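Luciferase (Lingulodinium polyedrum, PDB 1VPR) catalyses, as the third of three homologous luciferase domains, the oxidation of dinoflagellate luciferin by molecular oxygen with emission of blue light. Local coordinates at residues G26-N31 with K45-G50; G163-V168 with Y303-N308; R271-E276 with T292-K297; P316-D321 with D345-K350. All blocks are in the same frame, centred on the assembly; numbering follows the deposited sequence.

Contact 1: G26-N31 with K45-G50; sequences GDNFKN and KPMEVG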
loop_
_atom_site.group_PDB
_atom_site.type_symbol
_atom_site.label_atom_id
_atom_site.label_comp_id
_atom_site.label_asym_id
_atom_site.label_seq_id
_atom_site.Cartn_x
_atom_site.Cartn_y
_atom_site.Cartn_z
ATOM N N GLY A 26 2.469 11.600 -20.680
ATOM C CA GLY A 26 1.502 12.670 -20.838
ATOM C C GLY A 26 1.012 13.202 -19.504
ATOM O O GLY A 26 1.805 13.428 -18.594
ATOM N N ASP A 27 -0.302 13.368 -19.371
ATOM C CA ASP A 27 -0.869 13.902 -18.143
ATOM C C ASP A 27 -1.291 12.856 -17.101
ATOM O O ASP A 27 -2.026 13.172 -16.167
ATOM C CB ASP A 27 -2.064 14.801 -18.484
ATOM C CG ASP A 27 -2.335 15.843 -17.409
ATOM O OD1 ASP A 27 -1.509 16.778 -17.255
ATOM O OD2 ASP A 27 -3.370 15.721 -16.713
ATOM N N ASN A 28 -0.820 11.621 -17.234
ATOM C CA ASN A 28 -1.203 10.590 -16.273
ATOM C C ASN A 28 -0.702 10.851 -14.852
ATOM O O ASN A 28 -1.330 10.416 -13.881
ATOM C CB ASN A 28 -0.731 9.212 -16.762
ATOM C CG ASN A 28 -1.627 8.649 -17.850
ATOM O OD1 ASN A 28 -2.517 9.345 -18.347
ATOM N ND2 ASN A 28 -1.406 7.387 -18.223
ATOM N N PHE A 29 0.411 11.573 -14.735
ATOM C CA PHE A 29 1.012 11.894 -13.432
ATOM C C PHE A 29 0.950 13.391 -13.150
ATOM O O PHE A 29 1.470 14.197 -13.934
ATOM C CB PHE A 29 2.484 11.443 -13.402
ATOM C CG PHE A 29 2.667 9.950 -13.453
ATOM C CD1 PHE A 29 2.960 9.230 -12.294
ATOM C CD2 PHE A 29 2.515 9.256 -14.649
ATOM C CE1 PHE A 29 3.095 7.846 -12.331
ATOM C CE2 PHE A 29 2.648 7.871 -14.695
ATOM C CZ PHE A 29 2.939 7.165 -13.533
ATOM N N LYS A 30 0.332 13.772 -12.035
ATOM C CA LYS A 30 0.228 15.192 -11.694
ATOM C C LYS A 30 -0.085 15.388 -10.211
ATOM O O LYS A 30 -0.796 14.584 -9.613
ATOM C CB LYS A 30 -0.863 15.866 -12.541
ATOM C CG LYS A 30 -2.284 15.594 -12.065
ATOM C CD LYS A 30 -2.533 14.101 -11.977
ATOM C CE LYS A 30 -3.767 13.774 -11.167
ATOM N NZ LYS A 30 -3.890 12.290 -11.081
ATOM N N ASN A 31 0.444 16.466 -9.635
ATOM C CA ASN A 31 0.239 16.793 -8.221
ATOM C C ASN A 31 0.568 15.632 -7.279
ATOM O O ASN A 31 -0.035 15.484 -6.211
ATOM C CB ASN A 31 -1.197 17.274 -8.006
ATOM C CG ASN A 31 -1.445 18.636 -8.641
ATOM O OD1 ASN A 31 -2.566 19.152 -8.630
ATOM N ND2 ASN A 31 -0.390 19.229 -9.196
ATOM N N LYS A 45 -8.073 -4.736 -22.518
ATOM C CA LYS A 45 -8.133 -3.975 -23.764
ATOM C C LYS A 45 -6.964 -3.001 -23.848
ATOM O O LYS A 45 -6.491 -2.497 -22.831
ATOM C CB LYS A 45 -9.459 -3.231 -23.846
ATOM N N PRO A 46 -6.477 -2.720 -25.068
ATOM C CA PRO A 46 -5.348 -1.794 -25.233
ATOM C C PRO A 46 -5.633 -0.364 -24.810
ATOM O O PRO A 46 -6.786 0.014 -24.587
ATOM C CB PRO A 46 -5.028 -1.897 -26.723
ATOM C CG PRO A 46 -6.349 -2.214 -27.326
ATOM C CD PRO A 46 -6.926 -3.233 -26.374
HETATM N N MSE A 47 -4.566 0.425 -24.707
HETATM C CA MSE A 47 -4.663 1.824 -24.311
HETATM C C MSE A 47 -3.459 2.589 -24.844
HETATM O O MSE A 47 -2.449 1.995 -25.205
HETATM C CB MSE A 47 -4.691 1.954 -22.789
HETATM C CG MSE A 47 -3.318 1.864 -22.132
HETATM SE SE MSE A 47 -3.467 2.155 -20.239
HETATM C CE MSE A 47 -3.259 4.075 -20.162
ATOM N N GLU A 48 -3.558 3.909 -24.869
ATOM C CA GLU A 48 -2.462 4.716 -25.370
ATOM C C GLU A 48 -2.160 5.868 -24.423
ATOM O O GLU A 48 -3.070 6.560 -23.964
ATOM C CB GLU A 48 -2.807 5.253 -26.757
ATOM C CG GLU A 48 -1.740 6.135 -27.359
ATOM C CD GLU A 48 -2.029 6.480 -28.807
ATOM O OE1 GLU A 48 -1.312 7.346 -29.360
ATOM O OE2 GLU A 48 -2.960 5.884 -29.392
ATOM N N VAL A 49 -0.872 6.058 -24.138
ATOM C CA VAL A 49 -0.411 7.115 -23.240
ATOM C C VAL A 49 0.605 7.994 -23.951
ATOM O O VAL A 49 1.650 7.508 -24.394
ATOM C CB VAL A 49 0.296 6.542 -21.978
ATOM C CG1 VAL A 49 0.623 7.676 -21.013
ATOM C CG2 VAL A 49 -0.570 5.492 -21.309
ATOM N N GLY A 50 0.292 9.282 -24.049
ATOM C CA GLY A 50 1.185 10.226 -24.687
ATOM C C GLY A 50 1.900 9.683 -25.908
ATOM O O GLY A 50 3.136 9.743 -25.993
#
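The side-chain amide of Asn28 lies slantwise against both methyl groups of Val49. Asn28 ND2 is 3.5 Å from Val49 CG1 and 3.7 Å from Val49 CG2. No hydrogen bond joins the two segments. Asn28 has CG beside its own backbone N (chi1 -78°), and this carries the amide toward 45-50. The two methyls of Val49 face ND2. The polar need of ND2 is met by Tyr60 OH, which should also fix the rotation of the amide. Met47 is a selenomethionine. Its chain is extended at chi2 and then turns at SE (chi3 -90°), which brings CE to 4.3 Å from Asn28 ND2, a loose touch. Gly26 and Gly50 meet without side chains, their CA atoms 4.6 Å apart. Both have positive phi, which favours glycine. The interface is small, and its two glycines are exposed. Both segments belong to the luciferase helical bundle range. Strand 29-30 pairs with strand 33-34, and strand 47-49 with strand 52-54. The contact therefore joins two short hairpins, with Tyr60 of helix 57-65 packed on Phe29, Met47 and Val49.

Contact 2: G163-V168 with Y303-N308; sequences GRWITV and YVKVSN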
loop_
_atom_site.group_PDB
_atom_site.type_symbol
_atom_site.label_atom_id
_atom_site.label_comp_id
_atom_site.label_asym_id
_atom_site.label_seq_id
_atom_site.Cartn_x
_atom_site.Cartn_y
_atom_site.Cartn_z
ATOM N N GLY A 163 14.391 3.075 5.471
ATOM C CA GLY A 163 15.290 2.578 4.440
ATOM C C GLY A 163 14.555 2.215 3.166
ATOM O O GLY A 163 13.378 2.566 2.985
ATOM N N ARG A 164 15.261 1.527 2.277
ATOM C CA ARG A 164 14.696 1.080 1.018
ATOM C C ARG A 164 14.618 -0.444 1.049
ATOM O O ARG A 164 15.596 -1.142 1.406
ATOM C CB ARG A 164 15.540 1.579 -0.171
ATOM C CG ARG A 164 14.905 1.260 -1.518
ATOM C CD ARG A 164 15.533 2.111 -2.616
ATOM N NE ARG A 164 16.959 1.816 -2.733
ATOM C CZ ARG A 164 17.458 0.808 -3.451
ATOM N NH1 ARG A 164 16.658 -0.002 -4.134
ATOM N NH2 ARG A 164 18.759 0.584 -3.443
ATOM N N TRP A 165 13.432 -0.948 0.710
ATOM C CA TRP A 165 13.129 -2.382 0.738
ATOM C C TRP A 165 12.779 -2.846 -0.650
ATOM O O TRP A 165 12.034 -2.173 -1.350
ATOM C CB TRP A 165 11.925 -2.630 1.654
ATOM C CG TRP A 165 12.142 -2.129 3.055
ATOM C CD1 TRP A 165 12.035 -0.832 3.498
ATOM C CD2 TRP A 165 12.543 -2.905 4.182
ATOM N NE1 TRP A 165 12.347 -0.764 4.844
ATOM C CE2 TRP A 165 12.664 -2.022 5.283
ATOM C CE3 TRP A 165 12.813 -4.267 4.375
ATOM C CZ2 TRP A 165 13.051 -2.459 6.561
ATOM C CZ3 TRP A 165 13.199 -4.704 5.661
ATOM C CH2 TRP A 165 13.313 -3.800 6.729
ATOM N N ILE A 166 13.314 -3.987 -1.055
ATOM C CA ILE A 166 13.038 -4.508 -2.385
ATOM C C ILE A 166 12.240 -5.810 -2.300
ATOM O O ILE A 166 12.625 -6.762 -1.616
ATOM C CB ILE A 166 14.361 -4.759 -3.163
ATOM C CG1 ILE A 166 15.024 -3.428 -3.510
ATOM C CG2 ILE A 166 14.097 -5.589 -4.421
ATOM C CD1 ILE A 166 14.147 -2.498 -4.366
ATOM N N THR A 167 11.124 -5.843 -3.014
ATOM C CA THR A 167 10.252 -7.008 -3.043
ATOM C C THR A 167 10.934 -8.238 -3.627
ATOM O O THR A 167 11.478 -8.192 -4.755
ATOM C CB THR A 167 9.012 -6.716 -3.883
ATOM O OG1 THR A 167 8.388 -5.521 -3.394
ATOM C CG2 THR A 167 8.041 -7.894 -3.823
ATOM N N VAL A 168 10.875 -9.346 -2.888
ATOM C CA VAL A 168 11.486 -10.574 -3.367
ATOM C C VAL A 168 10.462 -11.696 -3.500
ATOM O O VAL A 168 10.758 -12.779 -3.999
ATOM C CB VAL A 168 12.712 -11.007 -2.480
ATOM C CG1 VAL A 168 13.859 -10.016 -2.680
ATOM C CG2 VAL A 168 12.322 -11.081 -0.983
ATOM N N TYR A 303 10.057 -8.666 1.416
ATOM C CA TYR A 303 11.007 -7.649 0.947
ATOM C C TYR A 303 12.321 -7.863 1.669
ATOM O O TYR A 303 12.344 -8.327 2.825
ATOM C CB TYR A 303 10.559 -6.225 1.322
ATOM C CG TYR A 303 9.112 -5.863 1.028
ATOM C CD1 TYR A 303 8.086 -6.187 1.922
ATOM C CD2 TYR A 303 8.789 -5.119 -0.091
ATOM C CE1 TYR A 303 6.766 -5.758 1.698
ATOM C CE2 TYR A 303 7.473 -4.677 -0.323
ATOM C CZ TYR A 303 6.473 -4.997 0.579
ATOM O OH TYR A 303 5.195 -4.508 0.369
ATOM N N VAL A 304 13.416 -7.514 1.012
ATOM C CA VAL A 304 14.720 -7.614 1.653
ATOM C C VAL A 304 15.249 -6.173 1.763
ATOM O O VAL A 304 15.076 -5.361 0.847
ATOM C CB VAL A 304 15.704 -8.521 0.857
ATOM C CG1 VAL A 304 15.953 -7.955 -0.562
ATOM C CG2 VAL A 304 17.018 -8.628 1.620
ATOM N N LYS A 305 15.862 -5.832 2.892
ATOM C CA LYS A 305 16.357 -4.473 3.083
ATOM C C LYS A 305 17.680 -4.243 2.336
ATOM O O LYS A 305 18.694 -4.891 2.623
ATOM C CB LYS A 305 16.534 -4.185 4.573
ATOM C CG LYS A 305 16.415 -2.705 4.872
ATOM C CD LYS A 305 16.741 -2.367 6.301
ATOM C CE LYS A 305 16.405 -0.916 6.545
ATOM N NZ LYS A 305 16.643 -0.541 7.978
ATOM N N VAL A 306 17.671 -3.331 1.366
ATOM C CA VAL A 306 18.885 -3.078 0.591
ATOM C C VAL A 306 19.636 -1.833 1.078
ATOM O O VAL A 306 20.821 -1.647 0.765
ATOM C CB VAL A 306 18.564 -2.992 -0.937
ATOM C CG1 VAL A 306 17.977 -4.348 -1.431
ATOM C CG2 VAL A 306 17.569 -1.859 -1.226
ATOM N N SER A 307 18.980 -0.999 1.882
ATOM C CA SER A 307 19.642 0.207 2.391
ATOM C C SER A 307 18.940 0.820 3.585
ATOM O O SER A 307 17.729 0.768 3.660
ATOM C CB SER A 307 19.680 1.280 1.304
ATOM O OG SER A 307 20.400 2.406 1.783
ATOM N N ASN A 308 19.698 1.420 4.506
ATOM C CA ASN A 308 19.101 2.106 5.646
ATOM C C ASN A 308 18.603 3.501 5.213
ATOM O O ASN A 308 17.922 4.184 5.966
ATOM C CB ASN A 308 20.123 2.302 6.766
ATOM C CG ASN A 308 20.368 1.044 7.560
ATOM O OD1 ASN A 308 19.494 0.175 7.651
ATOM N ND2 ASN A 308 21.555 0.941 8.164
#
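Lys305 lays its aliphatic chain over one face of the Trp165 indole. Lys305 CG is 3.6 Å from the centroid of the six-membered ring and only 4° off its normal, a CH-pi contact. The extended lysine chain keeps CB, CD and CE on the ring as well, and NZ passes on to Asn308 OD1 and His162 O. On the sheet face that carries Arg164 and Ile166, Val306 CG2 sits over the guanidinium, 3.5 Å from Arg164 CZ. The ends of this arginine are held by the carbonyls of Tyr76 and Gly77. Val306 CG1 packs 3.7 Å from Ile166 CG1. Ile166 N bonds to Val304 O at 2.9 Å, nearly straight at 175°. Arg164 O accepts Val306 N at 3.0 Å and, weakly, Ser307 N at 3.4 Å. This is a classic beta bulge. Gly163 CA comes within 3.1 Å of Ser307 O. The solvent side is at Asn308, which is exposed and points away. Val168 is partly exposed but still packs on Val304 and helix 87-100. Strands 163-169 and 297-307 are first and last of the sheet's ten in chain order, yet neighbours within it. Their antiparallel pairing is typical of the calycin beta barrel, as in lipocalins.

Contact 3: R271-E276 with T292-K297; sequences RCFRIE and TEVGGK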
loop_
_atom_site.group_PDB
_atom_site.type_symbol
_atom_site.label_atom_id
_atom_site.label_comp_id
_atom_site.label_asym_id
_atom_site.label_seq_id
_atom_site.Cartn_x
_atom_site.Cartn_y
_atom_site.Cartn_z
ATOM N N ARG A 271 -15.301 -4.785 2.408
ATOM C CA ARG A 271 -14.413 -5.728 3.106
ATOM C C ARG A 271 -13.302 -5.039 3.907
ATOM O O ARG A 271 -12.760 -4.021 3.474
ATOM C CB ARG A 271 -13.781 -6.691 2.096
ATOM C CG ARG A 271 -14.756 -7.662 1.458
ATOM C CD ARG A 271 -14.008 -8.618 0.534
ATOM N NE ARG A 271 -13.384 -7.910 -0.579
ATOM C CZ ARG A 271 -12.519 -8.476 -1.420
ATOM N NH1 ARG A 271 -11.983 -7.776 -2.419
ATOM N NH2 ARG A 271 -12.183 -9.751 -1.253
ATOM N N CYS A 272 -12.978 -5.590 5.076
ATOM C CA CYS A 272 -11.919 -5.044 5.931
ATOM C C CYS A 272 -10.710 -5.975 5.817
ATOM O O CYS A 272 -10.744 -7.091 6.342
ATOM C CB CYS A 272 -12.386 -5.001 7.401
ATOM S SG CYS A 272 -11.192 -4.263 8.589
ATOM N N PHE A 273 -9.667 -5.542 5.104
ATOM C CA PHE A 273 -8.453 -6.353 4.968
ATOM C C PHE A 273 -7.630 -6.105 6.213
ATOM O O PHE A 273 -7.424 -4.960 6.621
ATOM C CB PHE A 273 -7.622 -5.932 3.734
ATOM C CG PHE A 273 -8.218 -6.347 2.412
ATOM C CD1 PHE A 273 -9.301 -5.667 1.880
ATOM C CD2 PHE A 273 -7.681 -7.422 1.700
ATOM C CE1 PHE A 273 -9.852 -6.034 0.662
ATOM C CE2 PHE A 273 -8.218 -7.807 0.476
ATOM C CZ PHE A 273 -9.311 -7.111 -0.051
ATOM N N ARG A 274 -7.130 -7.163 6.826
ATOM C CA ARG A 274 -6.343 -6.972 8.024
ATOM C C ARG A 274 -4.922 -7.307 7.655
ATOM O O ARG A 274 -4.683 -8.187 6.840
ATOM C CB ARG A 274 -6.921 -7.820 9.148
ATOM C CG ARG A 274 -8.249 -7.236 9.655
ATOM C CD ARG A 274 -8.908 -8.139 10.706
ATOM N NE ARG A 274 -9.197 -9.438 10.121
ATOM C CZ ARG A 274 -9.565 -10.501 10.821
ATOM N NH1 ARG A 274 -9.695 -10.400 12.142
ATOM N NH2 ARG A 274 -9.761 -11.664 10.205
ATOM N N ILE A 275 -3.964 -6.619 8.262
ATOM C CA ILE A 275 -2.589 -6.784 7.808
ATOM C C ILE A 275 -1.512 -6.507 8.831
ATOM O O ILE A 275 -1.747 -5.794 9.813
ATOM C CB ILE A 275 -2.409 -5.829 6.582
ATOM C CG1 ILE A 275 -0.991 -5.885 6.001
ATOM C CG2 ILE A 275 -2.727 -4.367 7.015
ATOM C CD1 ILE A 275 -0.865 -4.969 4.775
ATOM N N GLU A 276 -0.344 -7.118 8.633
ATOM C CA GLU A 276 0.804 -6.841 9.487
ATOM C C GLU A 276 2.050 -6.773 8.622
ATOM O O GLU A 276 2.092 -7.360 7.516
ATOM C CB GLU A 276 1.022 -7.921 10.572
ATOM C CG GLU A 276 1.391 -9.323 10.080
ATOM C CD GLU A 276 2.156 -10.086 11.143
ATOM O OE1 GLU A 276 1.550 -10.363 12.206
ATOM O OE2 GLU A 276 3.367 -10.385 10.939
ATOM N N THR A 292 -1.368 -10.046 4.509
ATOM C CA THR A 292 -2.695 -9.447 4.382
ATOM C C THR A 292 -3.768 -10.529 4.316
ATOM O O THR A 292 -3.636 -11.491 3.562
ATOM C CB THR A 292 -2.796 -8.625 3.108
ATOM O OG1 THR A 292 -1.691 -7.717 3.045
ATOM C CG2 THR A 292 -4.094 -7.825 3.087
ATOM N N GLU A 293 -4.840 -10.352 5.081
ATOM C CA GLU A 293 -5.903 -11.358 5.119
ATOM C C GLU A 293 -7.317 -10.832 4.980
ATOM O O GLU A 293 -7.667 -9.777 5.509
ATOM C CB GLU A 293 -5.819 -12.158 6.430
ATOM C CG GLU A 293 -6.718 -13.412 6.499
ATOM C CD GLU A 293 -8.150 -13.152 6.974
ATOM O OE1 GLU A 293 -8.942 -14.130 6.994
ATOM O OE2 GLU A 293 -8.487 -11.994 7.333
ATOM N N VAL A 294 -8.120 -11.594 4.249
ATOM C CA VAL A 294 -9.533 -11.308 4.073
ATOM C C VAL A 294 -10.235 -12.628 3.720
ATOM O O VAL A 294 -9.730 -13.453 2.932
ATOM C CB VAL A 294 -9.782 -10.233 2.989
ATOM C CG1 VAL A 294 -9.569 -10.800 1.596
ATOM C CG2 VAL A 294 -11.182 -9.640 3.169
ATOM N N GLY A 295 -11.376 -12.841 4.363
ATOM C CA GLY A 295 -12.164 -14.040 4.136
ATOM C C GLY A 295 -11.433 -15.363 4.228
ATOM O O GLY A 295 -11.737 -16.260 3.447
ATOM N N GLY A 296 -10.480 -15.489 5.152
ATOM C CA GLY A 296 -9.754 -16.741 5.311
ATOM C C GLY A 296 -8.565 -16.940 4.381
ATOM O O GLY A 296 -7.877 -17.975 4.411
ATOM N N LYS A 297 -8.277 -15.947 3.602
ATOM C CA LYS A 297 -7.168 -16.077 2.673
ATOM C C LYS A 297 -6.053 -15.099 2.999
ATOM O O LYS A 297 -6.262 -13.882 2.972
ATOM C CB LYS A 297 -7.677 -15.826 1.237
ATOM C CG LYS A 297 -6.567 -15.854 0.194
ATOM C CD LYS A 297 -7.078 -15.630 -1.228
ATOM C CE LYS A 297 -6.017 -15.912 -2.291
ATOM N NZ LYS A 297 -6.507 -15.721 -3.661
HETATM O O HOH W 1 -9.800 -9.428 7.359
#
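Glu293 O is gripped by Arg274 N at 3.0 Å, with an almost straight bond of 172°. Water 1 approaches the same oxygen, 2.8 Å from Glu293 O, and the CA-H of Phe273 adds a weak contact. The water accepts a bond from Arg274 NE at 2.8 Å. It can also donate to Cys272 O, but it has more acceptors nearby than protons. The return backbone bond runs from Glu293 N to Arg274 O at 2.8 Å. The side chains of Arg274 and Glu293 lie side by side. Glu293 bends at chi2 (-86°), and its OE2 forms a salt bridge with Arg274 NH2 at 3.2 Å. The nitrogen comes from above the carboxylate plane, and the two flat groups are turned 64° apart. Glu293 OE1 takes Gly296 N at 2.8 Å, which ties the carboxylate to the type I' turn Val294-Lys297. On the opposite sheet face Val294 CB lies over the rim of the Phe273 ring, and Val294 CG1 is 3.5 Å from Phe273 CE2. Thr292 CG2 meets the edge of this ring at Phe273 CD2, 3.9 Å away. Strands 271-282 and 285-294 form a hairpin of the barrel, flanked by strands 259-266 and 297-307. Arg274 reaches helix 107-111, with cation-pi contact to Phe108 and a bond to Phe111 O, and also bonds to Asp113 O.

Contact 4: P316-D321 with D345-K350; sequences PLQSRD and DLDYPK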
loop_
_atom_site.group_PDB
_atom_site.type_symbol
_atom_site.label_atom_id
_atom_site.label_comp_id
_atom_site.label_asym_id
_atom_site.label_seq_id
_atom_site.Cartn_x
_atom_site.Cartn_y
_atom_site.Cartn_z
ATOM N N PRO A 316 4.608 16.443 5.090
ATOM C CA PRO A 316 3.827 16.796 6.283
ATOM C C PRO A 316 2.835 15.749 6.745
ATOM O O PRO A 316 2.283 14.985 5.944
ATOM C CB PRO A 316 3.140 18.087 5.876
ATOM C CG PRO A 316 4.178 18.726 4.966
ATOM C CD PRO A 316 4.601 17.553 4.115
ATOM N N LEU A 317 2.592 15.734 8.048
ATOM C CA LEU A 317 1.661 14.772 8.649
ATOM C C LEU A 317 0.199 15.119 8.368
ATOM O O LEU A 317 -0.155 16.286 8.236
ATOM C CB LEU A 317 1.889 14.741 10.155
ATOM C CG LEU A 317 1.003 13.845 11.025
ATOM C CD1 LEU A 317 1.161 12.374 10.613
ATOM C CD2 LEU A 317 1.418 14.062 12.504
ATOM N N GLN A 318 -0.646 14.090 8.303
ATOM C CA GLN A 318 -2.076 14.265 8.065
ATOM C C GLN A 318 -2.780 13.008 8.520
ATOM O O GLN A 318 -2.139 11.995 8.852
ATOM C CB GLN A 318 -2.358 14.446 6.560
ATOM C CG GLN A 318 -1.925 13.276 5.686
ATOM C CD GLN A 318 -2.881 12.099 5.720
ATOM O OE1 GLN A 318 -4.089 12.272 5.612
ATOM N NE2 GLN A 318 -2.336 10.880 5.833
ATOM N N SER A 319 -4.104 13.079 8.527
ATOM C CA SER A 319 -4.927 11.921 8.855
ATOM C C SER A 319 -6.299 12.212 8.290
ATOM O O SER A 319 -6.585 13.333 7.850
ATOM C CB SER A 319 -4.990 11.649 10.370
ATOM O OG SER A 319 -5.900 12.492 11.058
ATOM N N ARG A 320 -7.130 11.178 8.254
ATOM C CA ARG A 320 -8.483 11.260 7.739
ATOM C C ARG A 320 -9.463 10.684 8.765
ATOM O O ARG A 320 -10.491 10.118 8.400
ATOM C CB ARG A 320 -8.576 10.474 6.430
ATOM C CG ARG A 320 -7.690 11.050 5.313
ATOM C CD ARG A 320 -8.079 12.491 5.002
ATOM N NE ARG A 320 -9.522 12.602 4.768
ATOM C CZ ARG A 320 -10.126 12.290 3.621
ATOM N NH1 ARG A 320 -9.417 11.845 2.568
ATOM N NH2 ARG A 320 -11.443 12.434 3.520
ATOM N N ASP A 321 -9.126 10.842 10.042
ATOM C CA ASP A 321 -9.950 10.372 11.165
ATOM C C ASP A 321 -11.348 11.011 11.200
ATOM O O ASP A 321 -12.309 10.387 11.646
ATOM C CB ASP A 321 -9.209 10.675 12.473
ATOM C CG ASP A 321 -7.873 9.942 12.554
ATOM O OD1 ASP A 321 -7.884 8.697 12.449
ATOM O OD2 ASP A 321 -6.811 10.594 12.703
ATOM N N ASP A 345 -8.811 15.421 12.130
ATOM C CA ASP A 345 -7.632 15.216 11.298
ATOM C C ASP A 345 -6.406 15.926 11.879
ATOM O O ASP A 345 -6.486 17.074 12.273
ATOM C CB ASP A 345 -7.895 15.724 9.881
ATOM C CG ASP A 345 -8.922 14.900 9.135
ATOM O OD1 ASP A 345 -9.253 15.325 8.011
ATOM O OD2 ASP A 345 -9.387 13.834 9.621
ATOM N N LEU A 346 -5.278 15.222 11.925
ATOM C CA LEU A 346 -4.024 15.757 12.431
ATOM C C LEU A 346 -3.605 17.012 11.677
ATOM O O LEU A 346 -2.884 17.838 12.216
ATOM C CB LEU A 346 -2.917 14.676 12.332
ATOM C CG LEU A 346 -3.110 13.421 13.203
ATOM C CD1 LEU A 346 -1.982 12.405 12.961
ATOM C CD2 LEU A 346 -3.122 13.845 14.679
ATOM N N ASP A 347 -4.077 17.181 10.447
ATOM C CA ASP A 347 -3.702 18.366 9.670
ATOM C C ASP A 347 -4.822 19.410 9.501
ATOM O O ASP A 347 -4.716 20.332 8.684
ATOM C CB ASP A 347 -3.137 17.944 8.297
ATOM C CG ASP A 347 -4.112 17.134 7.475
ATOM O OD1 ASP A 347 -4.940 16.396 8.054
ATOM O OD2 ASP A 347 -4.040 17.209 6.230
ATOM N N TYR A 348 -5.882 19.257 10.288
ATOM C CA TYR A 348 -7.018 20.179 10.289
ATOM C C TYR A 348 -6.432 21.592 10.448
ATOM O O TYR A 348 -5.527 21.800 11.261
ATOM C CB TYR A 348 -7.932 19.845 11.473
ATOM C CG TYR A 348 -9.068 20.830 11.663
ATOM C CD1 TYR A 348 -10.307 20.628 11.054
ATOM C CD2 TYR A 348 -8.886 21.984 12.426
ATOM C CE1 TYR A 348 -11.343 21.553 11.199
ATOM C CE2 TYR A 348 -9.910 22.924 12.579
ATOM C CZ TYR A 348 -11.128 22.702 11.967
ATOM O OH TYR A 348 -12.114 23.635 12.131
ATOM N N PRO A 349 -6.981 22.596 9.747
ATOM C CA PRO A 349 -8.099 22.670 8.809
ATOM C C PRO A 349 -7.841 22.447 7.317
ATOM O O PRO A 349 -8.637 22.938 6.521
ATOM C CB PRO A 349 -8.624 24.077 9.055
ATOM C CG PRO A 349 -7.306 24.846 9.074
ATOM C CD PRO A 349 -6.393 23.943 9.925
ATOM N N LYS A 350 -6.776 21.742 6.919
ATOM C CA LYS A 350 -6.556 21.519 5.477
ATOM C C LYS A 350 -7.856 20.927 4.928
ATOM O O LYS A 350 -8.502 20.097 5.589
ATOM C CB LYS A 350 -5.373 20.565 5.233
HETATM O O HOH W 2 -11.150 13.630 7.102
#
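Ser319 grips Leu346 at the start of a type I beta turn, Asp345-Tyr348, and helix 321-324 begins right beside it, with Arg320 at the N-cap position. Ser319 OG accepts Leu346 N at 2.9 Å (163°). The same hydroxyl donates to Asp321 OD2 at 2.7 Å, meeting it from above the carboxylate plane. Ser319 OG stands between its own backbone N and carbonyl carbon (chi1 79°), a rotation that lets it serve both. Asp321 OD2 also bonds to His236 ND1. The Asp345 carboxylate reaches past Ser319 O toward the helix start, where its OD2 accepts a backbone N-H of the first turn, Tyr322 N. Asp345 OD1 stays 4.2 Å from Arg320 NE, too far for a salt bridge. Water 2 joins the two, donating to Asp345 OD1 at 2.7 Å and accepting from Arg320 NE at 3.0 Å, in the plane of the guanidinium at its edge. Arg320 itself pairs with Asp353. Asp347 turns its carboxylate onto Gln318, with Asp347 OD2 3.3 Å from Gln318 CB. Asp347 OD1 takes a weak bond from Ser319 N, at 3.5 Å. Lys134 makes salt bridges to OD1 of both Asp345 and Asp347, which should balance much of their charge. Farther along, two leucines cross at a slant beside Lys233 of strand 229-233: a single methyl, Leu346 CD1, fits against Leu317 CG and lies 3.8 Å from Leu317 CD2.

Contacts 2 and 3 belong to one ten-stranded sheet, the beta barrel of the catalytic domain range. Strands 285-294 and 297-307 are neighbours in it and follow each other in the chain. Contact 3 is nested inside the loop that contact 2 closes. Their nearest atoms are about 8 Å apart. Contact 4 comes after the last strand and joins two loops, about 14 Å from contact 3 and about 17 Å from contact 2 between nearest atoms. Contact 1 lies in the helical bundle range, about 12 Å from contact 4 by nearest atoms. Contacts 1 and 3 lie on opposite sides of the chain's centre, with their own centres about 31 Å apart.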